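Local atomic coordinates of catechol 2,3-dioxygenase (Pseudomonas sp. KL28, PDB entry 3HPY), a protein that probably catalyses the iron-dependent extradiol cleavage of catechol by dioxygen, giving 2-hydroxy-6-oxohexa-2,4-dienoate, and assembles as a homotetramer. Residues F71-K76 against L120-T125. Residues are numbered along the deposited sequence; the frame is centred on the assembly and turned at random.
Sequences FKVLDK and LYAEKT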
loop_
_atom_site.group_PDB
_atom_site.type_symbol
_atom_site.label_atom_id
_atom_site.label_comp_id
_atom_site.label_asym_id
_atom_site.label_seq_id
_atom_site.Cartn_x
_atom_site.Cartn_y
_atom_site.Cartn_z
ATOM N N PHE C 71 18.409 18.578 19.641
ATOM C CA PHE C 71 18.700 18.534 18.211
ATOM C C PHE C 71 20.191 18.297 17.980
ATOM O O PHE C 71 21.030 18.998 18.548
ATOM C CB PHE C 71 18.341 19.865 17.558
ATOM C CG PHE C 71 16.870 20.123 17.443
ATOM C CD1 PHE C 71 16.158 19.637 16.358
ATOM C CD2 PHE C 71 16.206 20.913 18.384
ATOM C CE1 PHE C 71 14.817 19.936 16.201
ATOM C CE2 PHE C 71 14.851 21.217 18.232
ATOM C CZ PHE C 71 14.162 20.730 17.140
ATOM N N LYS C 72 20.530 17.326 17.135
ATOM C CA LYS C 72 21.939 17.091 16.849
ATOM C C LYS C 72 22.371 18.111 15.804
ATOM O O LYS C 72 21.598 18.419 14.894
ATOM C CB LYS C 72 22.168 15.676 16.319
ATOM C CG LYS C 72 23.632 15.404 16.022
ATOM C CD LYS C 72 23.937 13.941 15.824
ATOM C CE LYS C 72 25.404 13.751 15.487
ATOM N NZ LYS C 72 25.772 12.307 15.488
ATOM N N VAL C 73 23.579 18.661 15.945
ATOM C CA VAL C 73 24.086 19.641 14.973
ATOM C C VAL C 73 25.240 19.007 14.189
ATOM O O VAL C 73 25.708 17.926 14.545
ATOM C CB VAL C 73 24.577 20.946 15.657
ATOM C CG1 VAL C 73 23.464 21.525 16.528
ATOM C CG2 VAL C 73 25.830 20.675 16.482
ATOM N N LEU C 74 25.709 19.672 13.140
ATOM C CA LEU C 74 26.770 19.100 12.318
ATOM C C LEU C 74 28.002 18.631 13.090
ATOM O O LEU C 74 28.385 17.454 12.995
ATOM C CB LEU C 74 27.185 20.088 11.226
ATOM C CG LEU C 74 28.032 19.521 10.071
ATOM C CD1 LEU C 74 27.309 18.366 9.371
ATOM C CD2 LEU C 74 28.299 20.628 9.074
ATOM N N ASP C 75 28.625 19.533 13.845
ATOM C CA ASP C 75 29.828 19.190 14.618
ATOM C C ASP C 75 30.056 20.109 15.825
ATOM O O ASP C 75 29.288 21.043 16.067
ATOM C CB ASP C 75 31.059 19.236 13.703
ATOM C CG ASP C 75 31.077 20.471 12.818
ATOM O OD1 ASP C 75 30.904 21.588 13.352
ATOM O OD2 ASP C 75 31.264 20.331 11.591
ATOM N N LYS C 76 31.125 19.838 16.574
ATOM C CA LYS C 76 31.451 20.630 17.754
ATOM C C LYS C 76 31.611 22.103 17.392
ATOM O O LYS C 76 31.162 22.977 18.127
ATOM C CB LYS C 76 32.725 20.091 18.413
ATOM C CG LYS C 76 32.567 18.680 18.971
ATOM C CD LYS C 76 33.918 18.045 19.293
ATOM C CE LYS C 76 34.653 17.654 18.017
ATOM N NZ LYS C 76 36.098 17.361 18.241
ATOM N N LEU C 120 20.964 21.204 22.276
ATOM C CA LEU C 120 21.745 21.119 21.044
ATOM C C LEU C 120 23.030 20.370 21.387
ATOM O O LEU C 120 23.725 20.730 22.339
ATOM C CB LEU C 120 22.081 22.526 20.529
ATOM C CG LEU C 120 21.249 23.153 19.403
ATOM C CD1 LEU C 120 19.769 22.910 19.601
ATOM C CD2 LEU C 120 21.541 24.628 19.360
ATOM N N TYR C 121 23.333 19.313 20.638
ATOM C CA TYR C 121 24.546 18.549 20.882
ATOM C C TYR C 121 25.134 18.109 19.561
ATOM O O TYR C 121 24.426 18.020 18.559
ATOM C CB TYR C 121 24.257 17.305 21.726
ATOM C CG TYR C 121 23.378 16.279 21.035
ATOM C CD1 TYR C 121 21.993 16.434 20.991
ATOM C CD2 TYR C 121 23.934 15.142 20.445
ATOM C CE1 TYR C 121 21.175 15.473 20.380
ATOM C CE2 TYR C 121 23.133 14.179 19.834
ATOM C CZ TYR C 121 21.754 14.347 19.810
ATOM O OH TYR C 121 20.964 13.363 19.253
ATOM N N ALA C 122 26.429 17.818 19.567
ATOM C CA ALA C 122 27.108 17.378 18.354
ATOM C C ALA C 122 27.624 15.960 18.491
ATOM O O ALA C 122 28.019 15.337 17.505
ATOM C CB ALA C 122 28.264 18.317 18.037
ATOM N N GLU C 123 27.615 15.437 19.709
ATOM C CA GLU C 123 28.132 14.098 19.921
ATOM C C GLU C 123 27.172 13.114 20.569
ATOM O O GLU C 123 26.414 13.448 21.483
ATOM C CB GLU C 123 29.432 14.168 20.729
ATOM C CG GLU C 123 30.576 14.880 20.010
ATOM C CD GLU C 123 31.831 14.978 20.866
ATOM O OE1 GLU C 123 32.330 13.919 21.309
ATOM O OE2 GLU C 123 32.317 16.109 21.095
ATOM N N LYS C 124 27.222 11.888 20.063
ATOM C CA LYS C 124 26.404 10.788 20.546
ATOM C C LYS C 124 26.869 9.543 19.812
ATOM O O LYS C 124 26.844 9.482 18.579
ATOM C CB LYS C 124 24.923 11.047 20.275
ATOM C CG LYS C 124 24.021 9.903 20.724
ATOM C CD LYS C 124 22.540 10.264 20.633
ATOM C CE LYS C 124 22.089 11.152 21.789
ATOM N NZ LYS C 124 20.608 11.349 21.766
ATOM N N THR C 125 27.299 8.553 20.579
ATOM C CA THR C 125 27.804 7.307 20.029
ATOM C C THR C 125 26.925 6.681 18.953
ATOM O O THR C 125 25.707 6.596 19.099
ATOM C CB THR C 125 28.021 6.275 21.154
ATOM O OG1 THR C 125 28.897 6.828 22.141
ATOM C CG2 THR C 125 28.633 4.998 20.602
#
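Lys72 lies across one face of the Tyr121 ring, near its rim. Lys72 CA is 4.0 Å from the ring centroid, 14° off the normal, a CH-pi contact. Lys72 CB approaches Tyr121 CZ at 3.8 Å. The ring gets there because Tyr121 CG is tucked between the backbone N and the carbonyl carbon (chi1 66°), which folds it over its neighbour strand. The lysine chain is extended, and the two side chains cross at about a right angle. Lys72 NZ ends in salt bridges to Asp52 and to Asp278 of a second subunit, so the chain ties the end of strand 65-73 to that subunit. Tyr121 OH takes a weak hydrogen bond from Lys124 NZ, which is held more firmly by Ser54 O and also bonds His11 ND1. The Tyr121 ring also meets His11, nearly parallel to it.

Two backbone bonds pair the strands in parallel register. Tyr121 N donates to Phe71 O at 3.1 Å, and Val73 N donates to Tyr121 O at 2.8 Å.

Ala122 follows the end of its strand. Its CB touches Val73 CG2 at 3.7 Å and packs against the backbone of Asp75. Asp75 is the N-cap of the next helix: its side chain caps a backbone N just past Lys76, and its OD1 hydrogen-bonds Thr78 OG1. On the sheet face that carries Phe71 and Leu120, Leu120 CD1 meets Phe71 CB at 3.9 Å. Beyond Ala122, the aliphatic part of Lys76 runs past the Glu123 carboxylate.

Strands 65-73 and 117-121 are neighbours in the mixed sheet of the N-terminal, vicinal oxygen chelate domain. Strand 9-16 flanks 65-73, and strand 107-111 flanks 117-121. Helix 76-89 follows strand 65-73, and its Leu79 packs on both Val73 and Leu120.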